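Local coordinates for fibronectin type III domain-containing protein (Simiduia agarivorans, PDB 6P2K) that probably hydrolyses xyloglucan or related beta-glucans, as members of glycoside hydrolase family 74 with their paired seven-bladed beta-propellers do, at residues G182-V187 with W210-A215; Y224-E229 with W266-D271; N239-A244 with W252-G257; H279-G284 with F308-I313. All blocks are in the same frame, centred on the assembly; numbering follows the deposited sequence.

Overall arrangement
All four contacts lie on three successive blades of one beta-propeller, and neighbouring ones touch. Contacts 1 and 2 are buried and join blade to blade: in each, the second strand of one blade faces the first strand of the next. Chemically, contact 1 mixes two hydrogen bonds with CH-pi and methyl packing, while contact 2, centred about 8 Å away, is apolar and without a hydrogen bond across it. Contacts 3 and 4 stay within single blades and reach the outer, partly exposed strands; contact 3 is a backbone-bonded hairpin, contact 4 side-chain packing over an intervening strand. Strand 222-228 links contacts 1, 2 and 3 in one sheet, and strands 265-270 and 278-285 pair contact 2 with contact 4.

Contact 1 of 4, residues G182-V187 with W210-A215; sequences GSNKGV and WNKGIA
Ser-183 O takes two backbone N-H groups from opposite faces of its carbonyl plane: Asn-211 N, 3.0 Å from Ser-183 O, and Gly-186 N, which closes the tight turn between two strands of its own blade. The first bond spans adjacent propeller blades, tying the end of strand 179-183 to the innermost strand, 210-216, of the blade that follows. Beside it, Lys-212 NZ donates to Asn-184 OD1 at 2.9 Å, in the carbonyl plane and on a lone pair. The lysine chain bends at its second torsion (chi2 -59°) and then runs straight, carrying the ammonium back to the turn; Tyr-167 OH bonds both Lys-212 NZ and Asn-184 ND2, and Asp-163 also holds the latter. Asn-184 CB packs as a CH-pi contact over the Trp-210 indole, 4.0 Å from the centroid of the five-membered ring, with the amide plane inclined 40° to it. Asn-211 grips its own strand at both ends of its amide: OD1 accepts from Gly-213 N in an Asx turn, and ND2 donates to Gly-213 O. Further along, the interface turns apolar, with Val-187 CG2 meeting Ile-214 CG2 at 3.5 Å.

Contact 2 of 4, residues Y224-E229 with W266-D271; sequences YATYAE and WYPEVD
Tyr-224 and Val-270 cross at about a right angle, the valine methyl CG2 meeting the ring obliquely, 3.8 Å from Tyr-224 CD2. The phenol is anchored at its far end, where His-279 and Trp-299 both bond to Tyr-224 OH, which limits how far the ring can shift beside the valine. Two residues along the strand, Thr-226 meets Pro-268 at a slant, with Thr-226 CG2 4.0 Å from Pro-268 CD. The first torsion of Thr-226 (chi1 81°) puts OG1 between the backbone N and the carbonyl carbon, 3.8 Å from Trp-266 CA, where it bonds Tyr-265 O and leaves the methyl to the proline. Between these two pairs, Pro-268 CG rides 4.0 Å from Tyr-224 O. The strand segments run 171° apart in direction, almost exactly antiparallel, with their axes 6.8 Å apart at the nearest point, yet no hydrogen bond passes between them: this is face-to-face packing rather than sheet pairing. Trp-266, at one end, has its side chain about 8 Å from a bound zinc ion. Face-to-face packing of neighbouring blades through side chains, as here, is characteristic of the beta-propeller.

Contact 3 of 4, residues N239-A244 with W252-G257; sequences NFLVYA and WQQVTG
Tyr-243 and Gln-254 are brought together by different first torsions: the tyrosine ring stands anti to its carbonyl carbon (chi1 -59°), while the glutamine CG lies anti to the backbone N (chi1 -177°) and the chain beyond runs straight out past the phenol. They belong to the beta hairpin of strands 241-246 and 253-254, the outer edge of one propeller blade, where they form an antiparallel non-hydrogen-bonded pair. Gln-254 CB comes to 3.6 Å from Tyr-243 CE2, and amide and ring planes stand 58° apart. Trp-252 approaches the other end of the tyrosine, its CE3 3.5 Å from Tyr-243 CB, and its indole is anchored by a bond from NE1 to Ala-201 O. An alanine in place of Tyr-243 would probably leave the CB and CG of Gln-254 without the ring they lie against, and Pro-203 and Arg-208, which also touch this side chain, would lose much of that contact.

The backbone does the rest. Ala-244 and Gln-253 make the hydrogen-bonded pair, Gln-253 N reaching Ala-244 O at 2.7 Å in a nearly straight bond and Ala-244 N donating to Gln-253 O. Farther on, Val-255 N donates to Val-242 O at 2.9 Å, flanking the non-hydrogen-bonded pair on its other side. Thr-256 then folds back over the first strand, its methyl CG2 3.4 Å from Val-242 N and 3.9 Å from Leu-241 CD2, while Thr-256 OG1 donates to Gln-254 OE1 at 2.8 Å.

Contact 4 of 4, residues H279-G284 with F308-I313; sequences HKVLLG and FYWEKI
Side-chain packing between the second and fourth strands of a single propeller blade, across the intervening strand 292-300, makes this contact. The segments of strands 278-285 and 304-314 run in roughly the same direction, turned 46° by the twist of the sheet, and lie 9.1 Å apart at the closest point of their axes, too far for backbone pairing. Trp-310 spans the distance on one face. Its first torsion (chi1 -68°) sets the indole anti to the carbonyl carbon, so that the six-membered ring reaches over to Leu-283: CZ3 stands 3.8 Å from Leu-283 CB, and CH2 3.9 Å from Leu-283 CD2. The same corner of the ring meets Val-281, whose CG1 is 4.2 Å from Trp-310 CH2. Phe-297 of the middle strand packs edge-to-face with the indole, and Trp-310 NE1 donates to Val-255 O of the preceding blade, which restrains the rotation of the ring. An alanine in place of Trp-310 would probably leave Val-255 O without this donor and open a gap beside Leu-283 and Phe-297.

The other face is more polar and nearer the surface. Tyr-309 there meets the ring of Tyr-236 of a second subunit, and Lys-280 NZ, which also bonds Thr-296, shares with Glu-311 OE2 a water 3.2 Å from Lys-280 NZ, though the water has other acceptors in reach. Where the chain turns its corner, Ile-313 comes at about a right angle to Leu-282, and the two CD1 methyls, Leu-282 CD1 and Ile-313 CD1, touch at 3.9 Å.

Contact 1 of 4, residues G182-V187 with W210-A215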
# COMPACT_ATOMS: atom_id res chain seq x y z
N GLY B 182 -29.55 -21.24 55.12
CA GLY B 182 -30.39 -20.66 54.10
C GLY B 182 -30.66 -21.65 52.99
O GLY B 182 -29.73 -22.17 52.37
N SER B 183 -31.93 -21.92 52.71
CA SER B 183 -32.29 -23.02 51.83
C SER B 183 -33.48 -22.62 50.97
O SER B 183 -34.13 -21.59 51.20
CB SER B 183 -32.61 -24.29 52.63
OG SER B 183 -33.22 -25.26 51.80
N ASN B 184 -33.76 -23.44 49.96
CA ASN B 184 -35.03 -23.33 49.27
C ASN B 184 -36.19 -23.72 50.18
O ASN B 184 -37.34 -23.40 49.86
CB ASN B 184 -35.04 -24.20 48.00
CG ASN B 184 -34.19 -23.61 46.89
OD1 ASN B 184 -34.13 -22.39 46.70
ND2 ASN B 184 -33.52 -24.48 46.13
N LYS B 185 -35.91 -24.40 51.29
CA LYS B 185 -36.94 -24.61 52.30
C LYS B 185 -37.33 -23.30 52.95
O LYS B 185 -38.51 -23.07 53.26
CB LYS B 185 -36.43 -25.59 53.36
CG LYS B 185 -36.00 -26.94 52.82
CD LYS B 185 -37.13 -27.60 52.06
CE LYS B 185 -36.83 -29.06 51.76
NZ LYS B 185 -37.55 -29.98 52.66
N GLY B 186 -36.37 -22.42 53.15
CA GLY B 186 -36.51 -21.20 53.91
C GLY B 186 -35.31 -21.04 54.83
O GLY B 186 -34.37 -21.84 54.78
N VAL B 187 -35.34 -20.01 55.66
CA VAL B 187 -34.27 -19.78 56.62
C VAL B 187 -34.63 -20.48 57.92
O VAL B 187 -35.69 -20.24 58.50
CB VAL B 187 -34.05 -18.27 56.85
CG1 VAL B 187 -33.14 -18.05 58.03
CG2 VAL B 187 -33.47 -17.65 55.60
N TRP B 210 -38.35 -19.11 48.77
CA TRP B 210 -37.03 -19.71 48.71
C TRP B 210 -35.95 -18.68 49.04
O TRP B 210 -35.88 -17.62 48.42
CB TRP B 210 -36.78 -20.30 47.33
CG TRP B 210 -37.65 -21.47 47.02
CD1 TRP B 210 -38.70 -21.93 47.76
CD2 TRP B 210 -37.56 -22.33 45.88
NE1 TRP B 210 -39.26 -23.03 47.16
CE2 TRP B 210 -38.58 -23.29 46.00
CE3 TRP B 210 -36.72 -22.38 44.76
CZ2 TRP B 210 -38.78 -24.29 45.05
CZ3 TRP B 210 -36.92 -23.37 43.82
CH2 TRP B 210 -37.94 -24.32 43.97
N ASN B 211 -35.11 -19.01 50.02
CA ASN B 211 -33.95 -18.19 50.33
C ASN B 211 -32.76 -18.64 49.49
O ASN B 211 -32.50 -19.84 49.35
CB ASN B 211 -33.60 -18.27 51.81
CG ASN B 211 -32.26 -17.63 52.12
OD1 ASN B 211 -31.26 -18.32 52.33
ND2 ASN B 211 -32.23 -16.30 52.14
N LYS B 212 -32.03 -17.67 48.94
CA LYS B 212 -30.87 -17.94 48.10
C LYS B 212 -29.58 -17.54 48.80
O LYS B 212 -28.68 -16.95 48.20
CB LYS B 212 -31.00 -17.22 46.76
CG LYS B 212 -32.21 -17.65 45.95
CD LYS B 212 -32.17 -19.14 45.65
CE LYS B 212 -33.35 -19.57 44.80
NZ LYS B 212 -33.22 -20.98 44.34
N GLY B 213 -29.47 -17.86 50.08
CA GLY B 213 -28.28 -17.56 50.84
C GLY B 213 -28.56 -16.56 51.95
O GLY B 213 -29.44 -15.69 51.84
N ILE B 214 -27.81 -16.69 53.04
CA ILE B 214 -27.94 -15.79 54.18
C ILE B 214 -26.57 -15.31 54.60
O ILE B 214 -25.54 -15.91 54.28
CB ILE B 214 -28.64 -16.46 55.39
CG1 ILE B 214 -27.84 -17.69 55.82
CG2 ILE B 214 -30.07 -16.81 55.05
CD1 ILE B 214 -28.55 -18.53 56.81
N ALA B 215 -26.57 -14.21 55.35
CA ALA B 215 -25.36 -13.67 55.95
C ALA B 215 -25.70 -13.18 57.34
O ALA B 215 -26.79 -12.65 57.57
CB ALA B 215 -24.76 -12.54 55.11

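Contact 2 of 4, residues Y224-E229 with W266-D271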
# COMPACT_ATOMS: atom_id res chain seq x y z
N TYR B 224 -28.92 -10.94 56.96
CA TYR B 224 -29.23 -10.51 55.61
C TYR B 224 -29.54 -11.72 54.74
O TYR B 224 -28.96 -12.79 54.92
CB TYR B 224 -28.07 -9.71 55.00
CG TYR B 224 -27.63 -8.53 55.82
CD1 TYR B 224 -28.20 -7.28 55.64
CD2 TYR B 224 -26.63 -8.66 56.78
CE1 TYR B 224 -27.79 -6.19 56.39
CE2 TYR B 224 -26.22 -7.58 57.54
CZ TYR B 224 -26.81 -6.35 57.34
OH TYR B 224 -26.40 -5.27 58.09
N ALA B 225 -30.44 -11.53 53.78
CA ALA B 225 -30.88 -12.66 52.97
C ALA B 225 -31.44 -12.16 51.64
O ALA B 225 -31.86 -11.01 51.52
CB ALA B 225 -31.93 -13.50 53.70
N THR B 226 -31.42 -13.05 50.66
CA THR B 226 -32.13 -12.86 49.40
C THR B 226 -33.19 -13.94 49.27
O THR B 226 -32.95 -15.10 49.61
CB THR B 226 -31.19 -12.90 48.19
OG1 THR B 226 -30.92 -14.26 47.84
CG2 THR B 226 -29.88 -12.19 48.50
N TYR B 227 -34.36 -13.56 48.77
CA TYR B 227 -35.49 -14.46 48.66
C TYR B 227 -36.00 -14.46 47.22
O TYR B 227 -36.04 -13.42 46.57
CB TYR B 227 -36.62 -14.07 49.61
CG TYR B 227 -36.45 -14.61 51.01
CD1 TYR B 227 -35.71 -13.92 51.96
CD2 TYR B 227 -37.04 -15.81 51.39
CE1 TYR B 227 -35.56 -14.41 53.25
CE2 TYR B 227 -36.90 -16.31 52.67
CZ TYR B 227 -36.16 -15.60 53.60
OH TYR B 227 -36.01 -16.10 54.87
N ALA B 228 -36.39 -15.64 46.74
CA ALA B 228 -36.75 -15.83 45.35
C ALA B 228 -38.09 -16.55 45.25
O ALA B 228 -38.48 -17.29 46.16
CB ALA B 228 -35.69 -16.64 44.60
N GLU B 229 -38.77 -16.33 44.13
CA GLU B 229 -39.96 -17.10 43.83
C GLU B 229 -39.61 -18.59 43.79
O GLU B 229 -38.47 -18.97 43.53
CB GLU B 229 -40.56 -16.66 42.49
CG GLU B 229 -40.85 -15.17 42.38
CD GLU B 229 -41.82 -14.83 41.26
OE1 GLU B 229 -42.49 -15.76 40.75
OE2 GLU B 229 -41.92 -13.64 40.88
N TRP B 266 -27.66 -13.36 45.23
CA TRP B 266 -27.56 -14.55 46.06
C TRP B 266 -26.26 -14.51 46.85
O TRP B 266 -25.36 -13.70 46.58
CB TRP B 266 -27.68 -15.83 45.21
CG TRP B 266 -26.46 -16.25 44.42
CD1 TRP B 266 -25.34 -15.50 44.14
CD2 TRP B 266 -26.25 -17.52 43.80
NE1 TRP B 266 -24.46 -16.24 43.39
CE2 TRP B 266 -24.99 -17.48 43.17
CE3 TRP B 266 -27.01 -18.69 43.71
CZ2 TRP B 266 -24.47 -18.57 42.47
CZ3 TRP B 266 -26.49 -19.77 43.02
CH2 TRP B 266 -25.24 -19.70 42.41
N TYR B 267 -26.16 -15.41 47.82
CA TYR B 267 -24.97 -15.59 48.64
C TYR B 267 -24.44 -14.30 49.26
O TYR B 267 -23.27 -13.95 49.07
CB TYR B 267 -23.87 -16.26 47.82
CG TYR B 267 -24.04 -17.75 47.61
CD1 TYR B 267 -24.95 -18.23 46.68
CD2 TYR B 267 -23.28 -18.67 48.31
CE1 TYR B 267 -25.11 -19.58 46.46
CE2 TYR B 267 -23.43 -20.03 48.10
CZ TYR B 267 -24.35 -20.48 47.18
OH TYR B 267 -24.50 -21.83 46.96
N PRO B 268 -25.26 -13.56 50.01
CA PRO B 268 -24.74 -12.38 50.70
C PRO B 268 -23.71 -12.80 51.74
O PRO B 268 -23.73 -13.92 52.25
CB PRO B 268 -25.98 -11.76 51.35
CG PRO B 268 -26.91 -12.90 51.53
CD PRO B 268 -26.68 -13.80 50.34
N GLU B 269 -22.79 -11.89 52.05
CA GLU B 269 -21.73 -12.19 53.00
C GLU B 269 -21.33 -10.92 53.73
O GLU B 269 -21.13 -9.87 53.11
CB GLU B 269 -20.52 -12.79 52.28
CG GLU B 269 -19.32 -13.05 53.18
CD GLU B 269 -18.22 -13.82 52.47
OE1 GLU B 269 -18.52 -14.85 51.84
OE2 GLU B 269 -17.05 -13.38 52.55
N VAL B 270 -21.22 -11.01 55.06
CA VAL B 270 -20.80 -9.89 55.89
C VAL B 270 -19.30 -9.98 56.11
O VAL B 270 -18.77 -11.05 56.43
CB VAL B 270 -21.55 -9.89 57.23
CG1 VAL B 270 -21.17 -8.66 58.04
CG2 VAL B 270 -23.05 -9.93 57.00
N ASP B 271 -18.61 -8.86 55.93
CA ASP B 271 -17.19 -8.75 56.23
C ASP B 271 -16.95 -9.15 57.68
O ASP B 271 -17.54 -8.54 58.59
CB ASP B 271 -16.72 -7.31 55.97
CG ASP B 271 -15.21 -7.14 56.11
OD1 ASP B 271 -14.51 -8.07 56.56
OD2 ASP B 271 -14.72 -6.04 55.75

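Contact 3 of 4, residues N239-A244 with W252-G257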
# COMPACT_ATOMS: atom_id res chain seq x y z
N ASN B 239 -35.82 -12.33 39.44
CA ASN B 239 -35.99 -11.21 40.37
C ASN B 239 -35.83 -11.72 41.80
O ASN B 239 -36.81 -12.08 42.45
CB ASN B 239 -37.35 -10.54 40.15
CG ASN B 239 -37.51 -9.25 40.94
OD1 ASN B 239 -36.53 -8.56 41.22
ND2 ASN B 239 -38.74 -8.92 41.29
N PHE B 240 -34.59 -11.73 42.28
CA PHE B 240 -34.31 -12.06 43.68
C PHE B 240 -34.22 -10.75 44.46
O PHE B 240 -33.54 -9.81 44.03
CB PHE B 240 -33.00 -12.84 43.83
CG PHE B 240 -32.98 -14.18 43.14
CD1 PHE B 240 -34.03 -14.61 42.34
CD2 PHE B 240 -31.89 -15.03 43.30
CE1 PHE B 240 -33.99 -15.85 41.72
CE2 PHE B 240 -31.84 -16.26 42.68
CZ PHE B 240 -32.90 -16.68 41.89
N LEU B 241 -34.89 -10.70 45.61
CA LEU B 241 -34.95 -9.48 46.40
C LEU B 241 -34.16 -9.64 47.69
O LEU B 241 -34.09 -10.73 48.27
CB LEU B 241 -36.39 -9.08 46.70
CG LEU B 241 -37.13 -8.56 45.47
CD1 LEU B 241 -38.56 -8.17 45.79
CD2 LEU B 241 -36.37 -7.39 44.85
N VAL B 242 -33.56 -8.54 48.14
CA VAL B 242 -32.62 -8.53 49.26
C VAL B 242 -33.31 -7.92 50.47
O VAL B 242 -33.99 -6.89 50.36
CB VAL B 242 -31.34 -7.74 48.90
CG1 VAL B 242 -30.25 -8.02 49.93
CG2 VAL B 242 -30.88 -8.10 47.50
N TYR B 243 -33.14 -8.56 51.62
CA TYR B 243 -33.81 -8.15 52.84
C TYR B 243 -32.83 -8.19 54.01
O TYR B 243 -31.75 -8.79 53.93
CB TYR B 243 -35.02 -9.03 53.16
CG TYR B 243 -36.08 -9.06 52.09
CD1 TYR B 243 -35.98 -9.92 51.00
CD2 TYR B 243 -37.20 -8.24 52.18
CE1 TYR B 243 -36.95 -9.96 50.03
CE2 TYR B 243 -38.18 -8.27 51.21
CZ TYR B 243 -38.05 -9.13 50.13
OH TYR B 243 -39.02 -9.16 49.16
N ALA B 244 -33.23 -7.54 55.09
CA ALA B 244 -32.47 -7.54 56.33
C ALA B 244 -33.43 -7.58 57.50
O ALA B 244 -34.52 -7.00 57.45
CB ALA B 244 -31.56 -6.31 56.45
N TRP B 252 -38.42 -8.25 58.70
CA TRP B 252 -37.64 -8.06 57.48
C TRP B 252 -37.92 -6.70 56.86
O TRP B 252 -39.07 -6.29 56.69
CB TRP B 252 -37.97 -9.16 56.47
CG TRP B 252 -37.51 -10.53 56.84
CD1 TRP B 252 -38.27 -11.55 57.34
CD2 TRP B 252 -36.18 -11.05 56.72
NE1 TRP B 252 -37.50 -12.67 57.54
CE2 TRP B 252 -36.21 -12.39 57.17
CE3 TRP B 252 -34.96 -10.52 56.28
CZ2 TRP B 252 -35.08 -13.20 57.19
CZ3 TRP B 252 -33.84 -11.32 56.30
CH2 TRP B 252 -33.90 -12.65 56.76
N GLN B 253 -36.84 -6.03 56.49
CA GLN B 253 -36.87 -4.78 55.75
C GLN B 253 -36.22 -5.05 54.41
O GLN B 253 -35.09 -5.54 54.37
CB GLN B 253 -36.08 -3.71 56.49
CG GLN B 253 -36.41 -3.69 57.97
CD GLN B 253 -37.81 -3.13 58.25
OE1 GLN B 253 -38.76 -3.91 58.39
NE2 GLN B 253 -37.93 -1.80 58.38
N GLN B 254 -36.91 -4.73 53.32
CA GLN B 254 -36.28 -4.84 52.01
C GLN B 254 -35.23 -3.75 51.87
O GLN B 254 -35.48 -2.59 52.21
CB GLN B 254 -37.32 -4.74 50.90
CG GLN B 254 -36.74 -4.91 49.51
CD GLN B 254 -37.79 -4.84 48.42
OE1 GLN B 254 -37.48 -4.58 47.26
NE2 GLN B 254 -39.04 -5.08 48.79
N VAL B 255 -34.05 -4.12 51.37
CA VAL B 255 -32.93 -3.19 51.29
C VAL B 255 -32.33 -3.23 49.89
O VAL B 255 -31.12 -3.37 49.72
CB VAL B 255 -31.87 -3.50 52.36
CG1 VAL B 255 -32.31 -2.95 53.71
CG2 VAL B 255 -31.64 -5.00 52.45
N THR B 256 -33.18 -3.11 48.87
CA THR B 256 -32.74 -3.16 47.48
C THR B 256 -32.51 -1.78 46.88
O THR B 256 -31.95 -1.69 45.78
CB THR B 256 -33.75 -3.92 46.62
OG1 THR B 256 -35.04 -3.32 46.76
CG2 THR B 256 -33.82 -5.38 47.03
N GLY B 257 -32.92 -0.71 47.56
CA GLY B 257 -32.73 0.64 47.05
C GLY B 257 -31.29 0.94 46.70
O GLY B 257 -30.41 0.93 47.57

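Contact 4 of 4, residues H279-G284 with F308-I313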
# COMPACT_ATOMS: atom_id res chain seq x y z
N HIS B 279 -22.06 -2.58 59.05
CA HIS B 279 -21.77 -3.82 58.34
C HIS B 279 -21.47 -3.54 56.88
O HIS B 279 -22.19 -2.78 56.22
CB HIS B 279 -22.94 -4.79 58.45
CG HIS B 279 -23.47 -4.95 59.84
ND1 HIS B 279 -24.75 -5.40 60.10
CD2 HIS B 279 -22.90 -4.72 61.05
CE1 HIS B 279 -24.94 -5.44 61.41
NE2 HIS B 279 -23.83 -5.03 62.01
N LYS B 280 -20.42 -4.16 56.37
CA LYS B 280 -20.16 -4.23 54.94
C LYS B 280 -20.67 -5.57 54.44
O LYS B 280 -20.31 -6.62 54.98
CB LYS B 280 -18.67 -4.07 54.64
CG LYS B 280 -18.07 -2.75 55.12
CD LYS B 280 -18.32 -1.63 54.12
CE LYS B 280 -17.81 -0.30 54.66
NZ LYS B 280 -17.91 0.79 53.65
N VAL B 281 -21.52 -5.54 53.41
CA VAL B 281 -22.15 -6.74 52.87
C VAL B 281 -21.75 -6.87 51.40
O VAL B 281 -21.86 -5.92 50.63
CB VAL B 281 -23.68 -6.70 53.01
CG1 VAL B 281 -24.29 -8.02 52.59
CG2 VAL B 281 -24.07 -6.36 54.45
N LEU B 282 -21.30 -8.07 51.03
CA LEU B 282 -20.85 -8.37 49.68
C LEU B 282 -21.94 -9.14 48.94
O LEU B 282 -22.50 -10.09 49.48
CB LEU B 282 -19.56 -9.19 49.73
CG LEU B 282 -18.71 -9.34 48.48
CD1 LEU B 282 -18.28 -7.98 47.97
CD2 LEU B 282 -17.50 -10.20 48.81
N LEU B 283 -22.24 -8.72 47.71
CA LEU B 283 -23.39 -9.28 47.00
C LEU B 283 -23.11 -9.38 45.51
O LEU B 283 -22.97 -8.36 44.83
CB LEU B 283 -24.64 -8.44 47.26
CG LEU B 283 -25.94 -8.99 46.67
CD1 LEU B 283 -26.32 -10.31 47.34
CD2 LEU B 283 -27.06 -7.97 46.80
N GLY B 284 -23.06 -10.62 45.01
CA GLY B 284 -23.04 -10.88 43.58
C GLY B 284 -24.32 -11.57 43.15
O GLY B 284 -25.35 -11.43 43.80
N PHE B 308 -28.47 3.05 54.76
CA PHE B 308 -27.71 2.04 54.04
C PHE B 308 -27.55 2.48 52.60
O PHE B 308 -28.37 3.24 52.07
CB PHE B 308 -28.39 0.66 54.11
CG PHE B 308 -29.58 0.52 53.20
CD1 PHE B 308 -30.85 0.85 53.64
CD2 PHE B 308 -29.44 0.04 51.91
CE1 PHE B 308 -31.95 0.71 52.81
CE2 PHE B 308 -30.53 -0.10 51.07
CZ PHE B 308 -31.79 0.24 51.53
N TYR B 309 -26.49 2.00 51.96
CA TYR B 309 -26.26 2.27 50.55
C TYR B 309 -25.48 1.12 49.94
O TYR B 309 -24.73 0.41 50.62
CB TYR B 309 -25.51 3.60 50.34
CG TYR B 309 -24.17 3.71 51.02
CD1 TYR B 309 -24.08 4.03 52.37
CD2 TYR B 309 -22.98 3.51 50.32
CE1 TYR B 309 -22.85 4.14 53.00
CE2 TYR B 309 -21.75 3.62 50.94
CZ TYR B 309 -21.69 3.94 52.28
OH TYR B 309 -20.46 4.05 52.90
N TRP B 310 -25.68 0.93 48.63
CA TRP B 310 -24.97 -0.07 47.86
C TRP B 310 -24.02 0.62 46.89
O TRP B 310 -24.36 1.64 46.30
CB TRP B 310 -25.93 -0.97 47.08
CG TRP B 310 -26.77 -1.86 47.94
CD1 TRP B 310 -28.05 -1.65 48.34
CD2 TRP B 310 -26.38 -3.13 48.48
NE1 TRP B 310 -28.49 -2.70 49.11
CE2 TRP B 310 -27.48 -3.62 49.22
CE3 TRP B 310 -25.22 -3.90 48.42
CZ2 TRP B 310 -27.45 -4.84 49.88
CZ3 TRP B 310 -25.18 -5.11 49.09
CH2 TRP B 310 -26.29 -5.57 49.81
N GLU B 311 -22.83 0.05 46.74
CA GLU B 311 -21.80 0.60 45.86
C GLU B 311 -21.22 -0.52 45.02
O GLU B 311 -20.95 -1.62 45.52
CB GLU B 311 -20.70 1.29 46.67
CG GLU B 311 -19.45 1.63 45.88
CD GLU B 311 -18.35 2.17 46.76
OE1 GLU B 311 -17.36 2.71 46.22
OE2 GLU B 311 -18.47 2.07 48.00
N LYS B 312 -21.03 -0.26 43.73
CA LYS B 312 -20.38 -1.22 42.85
C LYS B 312 -18.87 -1.11 43.05
O LYS B 312 -18.26 -0.09 42.72
CB LYS B 312 -20.76 -0.96 41.39
CG LYS B 312 -22.05 -1.64 40.97
CD LYS B 312 -22.11 -1.85 39.47
CE LYS B 312 -23.53 -2.16 39.02
NZ LYS B 312 -23.61 -2.41 37.55
N ILE B 313 -18.27 -2.16 43.61
CA ILE B 313 -16.82 -2.20 43.77
C ILE B 313 -16.13 -2.86 42.59
O ILE B 313 -14.89 -2.86 42.52
CB ILE B 313 -16.43 -2.91 45.08
CG1 ILE B 313 -16.94 -4.35 45.08
CG2 ILE B 313 -17.01 -2.15 46.27
CD1 ILE B 313 -16.29 -5.21 46.14
O HOH W 1 -17.93 0.14 50.47